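Local atomic coordinates of putative 4-amino-4-deoxychorismate lyase (Thermus thermophilus, PDB entry 2ZGI), a protein that binds pyridoxal-5'-phosphate and, as a class-IV aminotransferase-family member, probably acts as a lyase, possibly on 4-amino-4-deoxychorismate. Residues D[22-27]-D[83-88]; D[114-119]-D[133-138]; D[144-149]-D[160-165]. All coordinates share one frame; numbering follows the deposited sequence.

Interaction 1: D[22-27]-D[83-88]; sequences ASVFTT and FTVGEG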
loop_
_atom_site.group_PDB
_atom_site.type_symbol
_atom_site.label_atom_id
_atom_site.label_comp_id
_atom_site.label_asym_id
_atom_site.label_seq_id
_atom_site.Cartn_x
_atom_site.Cartn_y
_atom_site.Cartn_z
ATOM N N ALA D 22 -1.542 8.200 -25.301
ATOM C CA ALA D 22 -2.823 7.589 -25.698
ATOM C C ALA D 22 -2.663 6.724 -26.948
ATOM O O ALA D 22 -2.963 7.152 -28.079
ATOM C CB ALA D 22 -3.894 8.668 -25.884
ATOM N N SER D 23 -2.116 5.520 -26.763
ATOM C CA SER D 23 -1.806 4.617 -27.871
ATOM C C SER D 23 -1.784 3.198 -27.373
ATOM O O SER D 23 -1.639 2.946 -26.149
ATOM C CB SER D 23 -0.447 4.967 -28.516
ATOM O OG SER D 23 0.636 4.851 -27.578
ATOM N N VAL D 24 -1.976 2.263 -28.303
ATOM C CA VAL D 24 -1.695 0.857 -28.062
ATOM C C VAL D 24 -0.700 0.429 -29.108
ATOM O O VAL D 24 -0.561 1.087 -30.159
ATOM C CB VAL D 24 -2.999 -0.031 -28.060
ATOM C CG1 VAL D 24 -3.906 0.408 -26.968
ATOM C CG2 VAL D 24 -3.749 0.093 -29.401
ATOM N N PHE D 25 0.028 -0.648 -28.836
ATOM C CA PHE D 25 1.085 -1.040 -29.737
ATOM C C PHE D 25 1.353 -2.520 -29.601
ATOM O O PHE D 25 0.830 -3.179 -28.675
ATOM C CB PHE D 25 2.363 -0.183 -29.490
ATOM C CG PHE D 25 3.118 -0.541 -28.210
ATOM C CD1 PHE D 25 4.225 -1.389 -28.262
ATOM C CD2 PHE D 25 2.722 -0.040 -26.971
ATOM C CE1 PHE D 25 4.930 -1.731 -27.099
ATOM C CE2 PHE D 25 3.406 -0.384 -25.793
ATOM C CZ PHE D 25 4.512 -1.215 -25.847
ATOM N N THR D 26 2.143 -3.053 -30.527
ATOM C CA THR D 26 2.669 -4.386 -30.382
ATOM C C THR D 26 4.038 -4.454 -31.049
ATOM O O THR D 26 4.328 -3.685 -31.975
ATOM C CB THR D 26 1.692 -5.452 -30.940
ATOM O OG1 THR D 26 2.089 -6.740 -30.456
ATOM C CG2 THR D 26 1.688 -5.460 -32.507
ATOM N N THR D 27 4.892 -5.348 -30.568
ATOM C CA THR D 27 6.224 -5.470 -31.121
ATOM C C THR D 27 6.474 -6.923 -31.530
ATOM O O THR D 27 6.222 -7.862 -30.753
ATOM C CB THR D 27 7.319 -4.947 -30.160
ATOM O OG1 THR D 27 7.518 -5.881 -29.102
ATOM C CG2 THR D 27 6.931 -3.658 -29.560
ATOM N N PHE D 83 4.145 -1.889 -34.345
ATOM C CA PHE D 83 2.916 -1.353 -34.907
ATOM C C PHE D 83 2.215 -0.608 -33.788
ATOM O O PHE D 83 1.972 -1.174 -32.742
ATOM C CB PHE D 83 1.973 -2.471 -35.386
ATOM C CG PHE D 83 2.471 -3.268 -36.580
ATOM C CD1 PHE D 83 3.028 -2.639 -37.693
ATOM C CD2 PHE D 83 2.271 -4.644 -36.631
ATOM C CE1 PHE D 83 3.443 -3.383 -38.805
ATOM C CE2 PHE D 83 2.678 -5.396 -37.756
ATOM C CZ PHE D 83 3.268 -4.759 -38.828
ATOM N N THR D 84 1.888 0.658 -34.007
ATOM C CA THR D 84 1.313 1.501 -32.949
ATOM C C THR D 84 0.034 2.149 -33.482
ATOM O O THR D 84 0.026 2.678 -34.603
ATOM C CB THR D 84 2.308 2.590 -32.486
ATOM O OG1 THR D 84 3.561 1.978 -32.189
ATOM C CG2 THR D 84 1.803 3.336 -31.236
ATOM N N VAL D 85 -1.019 2.085 -32.680
ATOM C CA VAL D 85 -2.290 2.728 -32.955
ATOM C C VAL D 85 -2.620 3.869 -31.967
ATOM O O VAL D 85 -2.617 3.686 -30.735
ATOM C CB VAL D 85 -3.443 1.699 -32.924
ATOM C CG1 VAL D 85 -4.775 2.377 -33.129
ATOM C CG2 VAL D 85 -3.224 0.605 -34.010
ATOM N N GLY D 86 -2.926 5.037 -32.518
ATOM C CA GLY D 86 -3.630 6.078 -31.772
ATOM C C GLY D 86 -4.680 6.670 -32.699
ATOM O O GLY D 86 -4.755 6.280 -33.885
ATOM N N GLU D 87 -5.488 7.585 -32.172
ATOM C CA GLU D 87 -6.402 8.393 -33.013
ATOM C C GLU D 87 -5.645 9.180 -34.093
ATOM O O GLU D 87 -4.791 10.015 -33.779
ATOM C CB GLU D 87 -7.251 9.327 -32.158
ATOM C CG GLU D 87 -8.151 8.634 -31.153
ATOM C CD GLU D 87 -9.108 7.576 -31.751
ATOM O OE1 GLU D 87 -9.042 7.267 -32.960
ATOM O OE2 GLU D 87 -9.943 7.041 -30.982
ATOM N N GLY D 88 -5.938 8.865 -35.356
ATOM C CA GLY D 88 -5.269 9.470 -36.521
ATOM C C GLY D 88 -3.821 9.023 -36.673
ATOM O O GLY D 88 -3.015 9.683 -37.333
HETATM O O HOH W 1 -4.676 8.643 -29.391
#
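Val-24 and Val-85 stand side by side on one face of an antiparallel sheet, pointing the same way, with Val-24 CG2 lying 3.9 Å from Val-85 CB. On that face too, Thr-26 is flanked by Phe-83, and its CG2 comes in at the edge of the phenyl ring, near the ring plane, 4.2 Å from Phe-83 CB. Thr-26 OG1, anti to its own N (chi1 -165°), leaves the methyl to make this contact and is itself hydrogen-bonded to Arg-44, a residue that binds pyridoxal-5'-phosphate, and to His-41. The other face carries Phe-25 and Thr-84, a non-hydrogen-bonded pair whose CA atoms are 4.1 Å apart; here Phe-25 CB meets Thr-84 OG1 at 3.7 Å while the ring leads away, and Thr-84 OG1 is bonded to Arg-82. Thr-84 CG2 packs instead against Ser-23 CB.

Four backbone bonds fix this register: two join Val-24 and Val-85, of which Val-85 N to Val-24 O is the shorter at 2.7 Å, and two join Thr-26 and Phe-83. Beyond the paired residues, a water links Ala-22 O to Glu-87 N. The axes of segments 24-27 and 83-86 run antiparallel, 175° between their N-to-C directions. Strands 24-31 and 78-86 are the central pair of a four-stranded antiparallel sheet; helix 38-51 covers the valine face through Ala-49, Leu-42 and Leu-45, and strand 89-96 flanks Thr-84 through Leu-91.

Interaction 2: D[114-119]-D[133-138]; sequences TGYRVH and YRLALE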
loop_
_atom_site.group_PDB
_atom_site.type_symbol
_atom_site.label_atom_id
_atom_site.label_comp_id
_atom_site.label_asym_id
_atom_site.label_seq_id
_atom_site.Cartn_x
_atom_site.Cartn_y
_atom_site.Cartn_z
ATOM N N THR D 114 10.621 -5.443 -8.249
ATOM C CA THR D 114 10.558 -4.032 -7.870
ATOM C C THR D 114 9.290 -3.761 -7.068
ATOM O O THR D 114 8.447 -4.633 -6.943
ATOM C CB THR D 114 10.634 -3.095 -9.104
ATOM O OG1 THR D 114 9.335 -3.003 -9.737
ATOM C CG2 THR D 114 11.689 -3.589 -10.118
ATOM N N GLY D 115 9.160 -2.554 -6.549
ATOM C CA GLY D 115 7.915 -2.104 -5.907
ATOM C C GLY D 115 6.952 -1.387 -6.854
ATOM O O GLY D 115 5.868 -0.954 -6.435
ATOM N N TYR D 116 7.327 -1.247 -8.133
ATOM C CA TYR D 116 6.434 -0.624 -9.107
ATOM C C TYR D 116 5.218 -1.485 -9.396
ATOM O O TYR D 116 5.318 -2.710 -9.496
ATOM C CB TYR D 116 7.169 -0.282 -10.414
ATOM C CG TYR D 116 8.190 0.801 -10.185
ATOM C CD1 TYR D 116 7.785 2.114 -9.952
ATOM C CD2 TYR D 116 9.555 0.498 -10.133
ATOM C CE1 TYR D 116 8.719 3.130 -9.715
ATOM C CE2 TYR D 116 10.509 1.508 -9.901
ATOM C CZ TYR D 116 10.073 2.813 -9.675
ATOM O OH TYR D 116 10.990 3.810 -9.433
ATOM N N ARG D 117 4.079 -0.823 -9.545
ATOM C CA ARG D 117 2.812 -1.493 -9.861
ATOM C C ARG D 117 2.395 -1.237 -11.320
ATOM O O ARG D 117 2.699 -0.167 -11.878
ATOM C CB ARG D 117 1.683 -0.967 -8.946
ATOM C CG ARG D 117 1.559 -1.683 -7.584
ATOM C CD ARG D 117 2.763 -1.501 -6.695
ATOM N NE ARG D 117 2.996 -0.100 -6.356
ATOM C CZ ARG D 117 2.435 0.547 -5.334
ATOM N NH1 ARG D 117 1.558 -0.058 -4.558
ATOM N NH2 ARG D 117 2.705 1.833 -5.127
ATOM N N VAL D 118 1.719 -2.225 -11.914
ATOM C CA VAL D 118 0.896 -2.009 -13.120
ATOM C C VAL D 118 -0.327 -1.119 -12.788
ATOM O O VAL D 118 -0.691 -0.920 -11.593
ATOM C CB VAL D 118 0.470 -3.347 -13.766
ATOM C CG1 VAL D 118 1.705 -4.169 -14.102
ATOM C CG2 VAL D 118 -0.461 -4.159 -12.821
ATOM N N HIS D 119 -0.910 -0.519 -13.823
ATOM C CA HIS D 119 -2.163 0.159 -13.638
ATOM C C HIS D 119 -3.337 -0.820 -13.557
ATOM O O HIS D 119 -3.438 -1.764 -14.358
ATOM C CB HIS D 119 -2.434 1.214 -14.696
ATOM C CG HIS D 119 -3.613 2.065 -14.350
ATOM N ND1 HIS D 119 -4.911 1.625 -14.499
ATOM C CD2 HIS D 119 -3.690 3.287 -13.779
ATOM C CE1 HIS D 119 -5.740 2.561 -14.083
ATOM N NE2 HIS D 119 -5.023 3.580 -13.643
ATOM N N TYR D 133 6.703 0.513 -16.314
ATOM C CA TYR D 133 7.550 -0.511 -16.906
ATOM C C TYR D 133 8.939 0.054 -17.168
ATOM O O TYR D 133 9.940 -0.591 -16.887
ATOM C CB TYR D 133 6.926 -1.064 -18.197
ATOM C CG TYR D 133 5.509 -1.546 -17.964
ATOM C CD1 TYR D 133 5.253 -2.834 -17.467
ATOM C CD2 TYR D 133 4.429 -0.700 -18.197
ATOM C CE1 TYR D 133 3.920 -3.251 -17.218
ATOM C CE2 TYR D 133 3.136 -1.099 -17.947
ATOM C CZ TYR D 133 2.879 -2.376 -17.482
ATOM O OH TYR D 133 1.563 -2.726 -17.269
ATOM N N ARG D 134 9.008 1.274 -17.664
ATOM C CA ARG D 134 10.351 1.897 -17.836
ATOM C C ARG D 134 11.089 1.953 -16.503
ATOM O O ARG D 134 12.239 1.507 -16.396
ATOM C CB ARG D 134 10.238 3.301 -18.416
ATOM C CG ARG D 134 9.643 3.372 -19.840
ATOM C CD ARG D 134 9.678 4.801 -20.358
ATOM N NE ARG D 134 11.027 5.367 -20.337
ATOM C CZ ARG D 134 11.939 5.226 -21.297
ATOM N NH1 ARG D 134 11.675 4.555 -22.419
ATOM N NH2 ARG D 134 13.137 5.788 -21.137
ATOM N N LEU D 135 10.416 2.492 -15.488
ATOM C CA LEU D 135 11.004 2.656 -14.152
ATOM C C LEU D 135 11.414 1.310 -13.527
ATOM O O LEU D 135 12.485 1.211 -12.875
ATOM C CB LEU D 135 10.054 3.437 -13.240
ATOM C CG LEU D 135 9.796 4.873 -13.667
ATOM C CD1 LEU D 135 8.563 5.420 -12.956
ATOM C CD2 LEU D 135 11.064 5.821 -13.509
ATOM N N ALA D 136 10.594 0.272 -13.749
ATOM C CA ALA D 136 10.918 -1.065 -13.300
ATOM C C ALA D 136 12.200 -1.608 -13.972
ATOM O O ALA D 136 13.070 -2.206 -13.288
ATOM C CB ALA D 136 9.721 -2.030 -13.498
ATOM N N LEU D 137 12.341 -1.406 -15.288
ATOM C CA LEU D 137 13.549 -1.872 -15.977
ATOM C C LEU D 137 14.772 -1.045 -15.545
ATOM O O LEU D 137 15.862 -1.596 -15.369
ATOM C CB LEU D 137 13.384 -1.814 -17.505
ATOM C CG LEU D 137 14.615 -2.229 -18.346
ATOM C CD1 LEU D 137 15.023 -3.697 -18.092
ATOM C CD2 LEU D 137 14.384 -1.987 -19.838
ATOM N N GLU D 138 14.590 0.262 -15.377
ATOM C CA GLU D 138 15.695 1.131 -14.914
ATOM C C GLU D 138 16.235 0.675 -13.551
ATOM O O GLU D 138 17.442 0.549 -13.368
ATOM C CB GLU D 138 15.316 2.614 -14.918
ATOM C CG GLU D 138 15.248 3.228 -16.334
ATOM C CD GLU D 138 14.500 4.574 -16.429
ATOM O OE1 GLU D 138 14.259 5.224 -15.378
ATOM O OE2 GLU D 138 14.165 4.983 -17.574
HETATM O O HOH W 2 0.061 -0.863 -16.278
#
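Tyr-116 and Ala-136 mark the nearest backbone approach, with CA atoms 6.2 Å apart, where the end of strand 111-117 passes helix 131-142. The chain turns a corner at Gly-115, spanned by an ST turn in which Tyr-116 N donates to Thr-114 OG1; the same hydroxyl is bonded to Leu-149 O.

With CG anti to the carbonyl carbon (chi1 -67°), the Tyr-116 ring is carried toward the helix. Leu-135 CB sits over one face of it, 3.8 Å from the centroid and 19° off the normal, a CH-pi contact in which the side chains cross at about a right angle. Tyr-116 CD2 also comes within 3.8 Å of Ala-136 N. Thr-114 CG2 approaches Ala-136 O, while Ala-136 CB lies 3.9 Å from Thr-114 OG1. The Tyr-133 side chain sets out away from segment 114-119, but its phenol end comes back to the loop after the strand, where Val-118 CG1 lies 3.5 Å from Tyr-133 OH. A water joins that hydroxyl to His-119 N.

Tyr-133 also touches pyridoxal-5'-phosphate. The contact packs the first strand of a beta-alpha-beta unit on its helix; strand 147-151 completes the unit, with Leu-150 touching Tyr-116, Tyr-133 and Ala-136.

Interaction 3: D[144-149]-D[160-165]; sequences GAFEGL and GSRTSP. With PLP (pyridoxal-5'-phosphate), chain P.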
loop_
_atom_site.group_PDB
_atom_site.type_symbol
_atom_site.label_atom_id
_atom_site.label_comp_id
_atom_site.label_asym_id
_atom_site.label_seq_id
_atom_site.Cartn_x
_atom_site.Cartn_y
_atom_site.Cartn_z
ATOM N N GLY D 144 22.044 -4.438 -11.709
ATOM C CA GLY D 144 22.760 -5.437 -12.478
ATOM C C GLY D 144 21.922 -6.594 -12.995
ATOM O O GLY D 144 22.484 -7.620 -13.378
ATOM N N ALA D 145 20.587 -6.435 -12.992
ATOM C CA ALA D 145 19.642 -7.471 -13.458
ATOM C C ALA D 145 19.125 -7.239 -14.877
ATOM O O ALA D 145 19.148 -6.113 -15.359
ATOM C CB ALA D 145 18.454 -7.572 -12.502
ATOM N N PHE D 146 18.628 -8.305 -15.510
ATOM C CA PHE D 146 18.094 -8.240 -16.875
ATOM C C PHE D 146 16.683 -7.655 -16.944
ATOM O O PHE D 146 16.362 -6.858 -17.836
ATOM C CB PHE D 146 18.141 -9.620 -17.565
ATOM C CG PHE D 146 17.525 -9.621 -18.944
ATOM C CD1 PHE D 146 18.253 -9.160 -20.050
ATOM C CD2 PHE D 146 16.205 -10.035 -19.134
ATOM C CE1 PHE D 146 17.674 -9.147 -21.328
ATOM C CE2 PHE D 146 15.617 -10.014 -20.416
ATOM C CZ PHE D 146 16.347 -9.575 -21.499
ATOM N N GLU D 147 15.827 -8.051 -16.010
ATOM C CA GLU D 147 14.431 -7.642 -16.094
ATOM C C GLU D 147 13.938 -7.231 -14.733
ATOM O O GLU D 147 14.356 -7.807 -13.715
ATOM C CB GLU D 147 13.560 -8.791 -16.630
ATOM C CG GLU D 147 12.001 -8.516 -16.706
ATOM C CD GLU D 147 11.669 -7.436 -17.727
ATOM O OE1 GLU D 147 11.078 -7.766 -18.795
ATOM O OE2 GLU D 147 12.022 -6.268 -17.492
ATOM N N GLY D 148 13.041 -6.249 -14.718
ATOM C CA GLY D 148 12.379 -5.834 -13.485
ATOM C C GLY D 148 10.964 -6.352 -13.480
ATOM O O GLY D 148 10.276 -6.303 -14.523
ATOM N N LEU D 149 10.544 -6.873 -12.319
ATOM C CA LEU D 149 9.167 -7.347 -12.114
ATOM C C LEU D 149 8.286 -6.341 -11.389
ATOM O O LEU D 149 8.758 -5.604 -10.497
ATOM C CB LEU D 149 9.161 -8.714 -11.385
ATOM C CG LEU D 149 10.068 -9.780 -12.032
ATOM C CD1 LEU D 149 10.119 -11.085 -11.226
ATOM C CD2 LEU D 149 9.698 -10.089 -13.466
ATOM N N GLY D 160 6.720 -8.625 -16.081
ATOM C CA GLY D 160 8.048 -8.046 -16.289
ATOM C C GLY D 160 7.880 -6.730 -17.030
ATOM O O GLY D 160 6.799 -6.455 -17.544
ATOM N N SER D 161 8.922 -5.906 -17.105
ATOM C CA SER D 161 8.805 -4.636 -17.852
ATOM C C SER D 161 8.520 -4.832 -19.371
ATOM O O SER D 161 7.783 -4.043 -19.976
ATOM C CB SER D 161 10.055 -3.761 -17.651
ATOM O OG SER D 161 11.080 -4.164 -18.552
ATOM N N ARG D 162 9.088 -5.883 -19.969
ATOM C CA ARG D 162 8.821 -6.187 -21.381
ATOM C C ARG D 162 8.763 -7.675 -21.675
ATOM O O ARG D 162 8.721 -8.086 -22.841
ATOM C CB ARG D 162 9.818 -5.486 -22.308
ATOM C CG ARG D 162 11.220 -5.361 -21.759
ATOM C CD ARG D 162 12.035 -6.643 -21.929
ATOM N NE ARG D 162 13.454 -6.320 -22.163
ATOM C CZ ARG D 162 14.414 -6.341 -21.231
ATOM N NH1 ARG D 162 14.148 -6.682 -19.961
ATOM N NH2 ARG D 162 15.650 -6.004 -21.576
ATOM N N THR D 163 8.758 -8.484 -20.612
ATOM C CA THR D 163 8.617 -9.926 -20.744
ATOM C C THR D 163 7.540 -10.427 -19.777
ATOM O O THR D 163 7.179 -9.734 -18.828
ATOM C CB THR D 163 9.946 -10.679 -20.482
ATOM O OG1 THR D 163 10.411 -10.374 -19.154
ATOM C CG2 THR D 163 11.023 -10.302 -21.547
ATOM N N SER D 164 7.047 -11.628 -20.040
ATOM C CA SER D 164 5.961 -12.233 -19.270
ATOM C C SER D 164 6.575 -13.322 -18.380
ATOM O O SER D 164 7.233 -14.234 -18.882
ATOM C CB SER D 164 4.951 -12.885 -20.208
ATOM O OG SER D 164 4.388 -11.955 -21.112
ATOM N N PRO D 165 6.379 -13.226 -17.058
ATOM C CA PRO D 165 7.053 -14.221 -16.231
ATOM C C PRO D 165 6.285 -15.555 -16.119
ATOM O O PRO D 165 5.039 -15.574 -16.083
ATOM C CB PRO D 165 7.199 -13.512 -14.880
ATOM C CG PRO D 165 6.098 -12.541 -14.854
ATOM C CD PRO D 165 5.830 -12.112 -16.263
HETATM N N1 PLP P . 5.022 -7.650 -20.497
HETATM C C2 PLP P . 4.861 -6.373 -20.899
HETATM C C2A PLP P . 4.627 -5.305 -19.869
HETATM C C3 PLP P . 4.931 -6.048 -22.258
HETATM O O3 PLP P . 4.763 -4.744 -22.616
HETATM C C4 PLP P . 5.132 -7.073 -23.191
HETATM C C4A PLP P . 5.174 -6.828 -24.684
HETATM C C5 PLP P . 5.262 -8.387 -22.746
HETATM C C6 PLP P . 5.199 -8.634 -21.376
HETATM C C5A PLP P . 5.519 -9.545 -23.687
HETATM O O4P PLP P . 4.456 -9.831 -24.597
HETATM P P PLP P . 4.658 -10.622 -25.975
HETATM O O1P PLP P . 5.101 -12.022 -25.631
HETATM O O2P PLP P . 5.725 -9.935 -26.798
HETATM O O3P PLP P . 3.278 -10.481 -26.527
HETATM O O HOH W 3 17.873 -5.447 -19.534
#
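The Arg-162 guanidinium lies flat on one face of the Phe-146 ring, planes 8° apart and centres 4.2 Å apart, an off-centre cation-pi stack. At the guanidinium edge, Phe-146 O takes a nearly straight bond from Arg-162 NH1 (N-H...O 176°), a water bridges that oxygen to Arg-162 NH2, and Glu-147 OE2 forms a salt bridge of 3.3 Å to NH1, carboxylate and guanidinium planes being 65° apart. Stack and edge bonds together fix the rotation of the group. Arg-162 belongs to the loop 161-163 between strands 157-160 and 164-169, in the cofactor pocket of a fold type IV pyridoxal-phosphate enzyme; the loop follows the non-hydrogen-bonded antiparallel pair Leu-149 and Gly-160.

Glu-147 leaves anti to its backbone N and bends at chi2, bringing the carboxylate in among the N-H and hydroxyl groups of 161-163. OE1 accepts from Thr-163 OG1 on its anti lone pair, OE2 from Gly-148 N likewise; Arg-162 N meets OE1 and Ser-161 OG meets OE2 on the syn side, both out of the carboxylate plane. Four hydrogen bonds would be expected to favour the ionised carboxylate. Thr-163 C lies 3.4 Å from PLP C6, and Ser-161 O lies 3.4 Å from PLP C2A.

In the fold
Along the chain the three contacts come in series. Interaction 1 belongs to the four-stranded antiparallel sheet, and its centre lies about 21 Å from that of interaction 2 and about 22 Å from that of interaction 3, on the opposite side of the chain's centre from the latter. Interactions 2 and 3 are neighbours, about 9 Å between centres, sharing the sheet of strands 111-117 and 147-151; Leu-137 of the helix packs on Phe-146 and Ser-161. The cofactor lies between interaction 1 on one side and interactions 2 and 3 on the other: the Phe-25 side chain comes within about 5 Å of it, and Tyr-133 and residues 160-164 line it. Interactions 1 and 2 also touch the second subunit.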